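Local coordinates for ribose ABC transporter, substrate binding protein (Conexibacter woesei, PDB 4KQ9), which probably binds ribose or a related sugar in the periplasm and delivers it to an ABC importer, at residues Pro275-Asp280 with Ala291-Cys296. The protein carries 1 engineered substitution. Numbering follows the deposited sequence.
Sequences PVIEID and AAWERC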
loop_
_atom_site.group_PDB
_atom_site.type_symbol
_atom_site.label_atom_id
_atom_site.label_comp_id
_atom_site.label_asym_id
_atom_site.label_seq_id
_atom_site.Cartn_x
_atom_site.Cartn_y
_atom_site.Cartn_z
ATOM N N PRO A 275 -10.011 -0.189 -2.784
ATOM C CA PRO A 275 -9.790 -1.095 -3.884
ATOM C C PRO A 275 -8.309 -1.312 -4.192
ATOM O O PRO A 275 -7.480 -0.461 -3.973
ATOM C CB PRO A 275 -10.492 -0.443 -5.070
ATOM C CG PRO A 275 -11.125 0.756 -4.618
ATOM C CD PRO A 275 -10.707 1.018 -3.200
ATOM N N VAL A 276 -7.995 -2.533 -4.576
ATOM C CA VAL A 276 -6.693 -2.873 -5.156
ATOM C C VAL A 276 -6.959 -3.526 -6.518
ATOM O O VAL A 276 -8.053 -4.094 -6.706
ATOM C CB VAL A 276 -5.888 -3.822 -4.258
ATOM C CG1 VAL A 276 -5.668 -3.252 -2.889
ATOM C CG2 VAL A 276 -6.471 -5.239 -4.166
ATOM N N ILE A 277 -6.008 -3.396 -7.439
ATOM C CA ILE A 277 -6.111 -3.894 -8.791
ATOM C C ILE A 277 -4.851 -4.687 -9.145
ATOM O O ILE A 277 -3.759 -4.155 -9.012
ATOM C CB ILE A 277 -6.300 -2.790 -9.829
ATOM C CG1 ILE A 277 -7.636 -2.098 -9.610
ATOM C CG2 ILE A 277 -6.368 -3.406 -11.201
ATOM C CD1 ILE A 277 -7.998 -0.998 -10.557
ATOM N N GLU A 278 -5.024 -5.935 -9.530
ATOM C CA GLU A 278 -3.952 -6.822 -10.035
ATOM C C GLU A 278 -3.684 -6.591 -11.514
ATOM O O GLU A 278 -4.639 -6.479 -12.342
ATOM C CB GLU A 278 -4.405 -8.286 -9.975
ATOM C CG GLU A 278 -4.817 -8.763 -8.629
ATOM C CD GLU A 278 -5.479 -10.155 -8.667
ATOM O OE1 GLU A 278 -4.853 -11.147 -9.125
ATOM O OE2 GLU A 278 -6.645 -10.262 -8.218
ATOM N N ILE A 279 -2.400 -6.619 -11.875
ATOM C CA ILE A 279 -1.953 -6.327 -13.206
ATOM C C ILE A 279 -1.035 -7.474 -13.576
ATOM O O ILE A 279 -0.039 -7.643 -12.888
ATOM C CB ILE A 279 -1.135 -5.033 -13.180
ATOM C CG1 ILE A 279 -1.925 -3.926 -12.505
ATOM C CG2 ILE A 279 -0.727 -4.627 -14.579
ATOM C CD1 ILE A 279 -1.297 -2.598 -12.712
ATOM N N ASP A 280 -1.369 -8.277 -14.601
ATOM C CA ASP A 280 -0.502 -9.362 -15.032
ATOM C C ASP A 280 -0.177 -9.240 -16.507
ATOM O O ASP A 280 -0.702 -8.369 -17.210
ATOM C CB ASP A 280 -1.013 -10.729 -14.587
ATOM C CG ASP A 280 -2.252 -11.202 -15.388
ATOM O OD1 ASP A 280 -2.164 -11.268 -16.628
ATOM O OD2 ASP A 280 -3.286 -11.515 -14.763
ATOM N N ALA A 291 -11.888 1.857 -16.970
ATOM C CA ALA A 291 -12.403 2.887 -16.086
ATOM C C ALA A 291 -12.021 2.630 -14.655
ATOM O O ALA A 291 -11.787 3.563 -13.915
ATOM C CB ALA A 291 -13.914 2.953 -16.232
ATOM N N ALA A 292 -11.951 1.368 -14.235
ATOM C CA ALA A 292 -11.575 1.090 -12.836
ATOM C C ALA A 292 -10.152 1.521 -12.595
ATOM O O ALA A 292 -9.859 2.147 -11.557
ATOM C CB ALA A 292 -11.711 -0.339 -12.505
ATOM N N TRP A 293 -9.286 1.256 -13.561
ATOM C CA TRP A 293 -7.889 1.762 -13.477
ATOM C C TRP A 293 -7.837 3.257 -13.451
ATOM O O TRP A 293 -7.019 3.854 -12.716
ATOM C CB TRP A 293 -6.997 1.225 -14.579
ATOM C CG TRP A 293 -5.603 1.685 -14.511
ATOM C CD1 TRP A 293 -5.042 2.729 -15.163
ATOM C CD2 TRP A 293 -4.581 1.137 -13.684
ATOM N NE1 TRP A 293 -3.706 2.862 -14.817
ATOM C CE2 TRP A 293 -3.410 1.901 -13.889
ATOM C CE3 TRP A 293 -4.545 0.064 -12.796
ATOM C CZ2 TRP A 293 -2.192 1.593 -13.263
ATOM C CZ3 TRP A 293 -3.364 -0.217 -12.163
ATOM C CH2 TRP A 293 -2.194 0.549 -12.402
ATOM N N GLU A 294 -8.667 3.921 -14.238
ATOM C CA GLU A 294 -8.608 5.372 -14.179
ATOM C C GLU A 294 -9.068 5.961 -12.815
ATOM O O GLU A 294 -8.523 6.958 -12.367
ATOM C CB GLU A 294 -9.484 6.011 -15.284
ATOM C CG GLU A 294 -9.348 7.537 -15.182
ATOM C CD GLU A 294 -10.171 8.327 -16.169
ATOM O OE1 GLU A 294 -11.214 7.811 -16.614
ATOM O OE2 GLU A 294 -9.784 9.486 -16.455
ATOM N N ARG A 295 -10.111 5.387 -12.197
ATOM C CA ARG A 295 -10.456 5.799 -10.846
ATOM C C ARG A 295 -9.348 5.455 -9.851
ATOM O O ARG A 295 -9.122 6.189 -8.885
ATOM C CB ARG A 295 -11.786 5.183 -10.411
ATOM C CG ARG A 295 -12.969 5.671 -11.228
ATOM C CD ARG A 295 -14.333 5.183 -10.654
ATOM N NE ARG A 295 -14.445 3.732 -10.772
ATOM C CZ ARG A 295 -15.046 3.102 -11.781
ATOM N NH1 ARG A 295 -15.628 3.802 -12.735
ATOM N NH2 ARG A 295 -15.052 1.776 -11.844
ATOM N N CYS A 296 -8.679 4.327 -10.056
ATOM C CA CYS A 296 -7.669 3.787 -9.095
ATOM C C CYS A 296 -6.397 4.652 -9.023
ATOM O O CYS A 296 -5.941 5.034 -7.942
ATOM C CB CYS A 296 -7.350 2.329 -9.500
ATOM S SG CYS A 296 -5.908 1.533 -8.789
#
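Ile277 reaches from its strand toward helix 291-297 and meets Ala292, Trp293 and, a turn on, Cys296; Ile277 and Ile279, two residues apart on strand 277-280, both point at the helix. The CD1 methyl of Ile277 lies 3.6 Å from Cys296 CB and close to the sulfur, and also stands 4.2 Å from Ala292 CB. The branch that carries this methyl sits anti to the carbonyl carbon (chi1 -65°) and runs on fully extended, whereas CG2, the other branch, approaches the edge of the Trp293 indole near its plane, 4.2 Å from CE3. Further along the strand, Ile279 sets its CD1 against the six-membered end of the same indole, 3.2 Å from Trp293 CZ3, a separation shorter than normal whose exact value is doubtful; the two side chains cross at about a right angle. No hydrogen bond joins the segments; the side chains meet by apolar contact. Behind them, Ile277 and Ile279 are hydrogen-bonded through their backbones to Ser244 and Thr242 of the antiparallel neighbour strand, while helix 284-289 contributes Val287, Ile284 and Met288 around the isoleucines and Trp293. The Cys246-Cys296 disulfide adds a covalent tie from the helix to Cys246, just before helix 247-264. Together these contacts pack the C-terminal helix against the two-stranded antiparallel sheet of a two-lobed periplasmic-binding-protein fold.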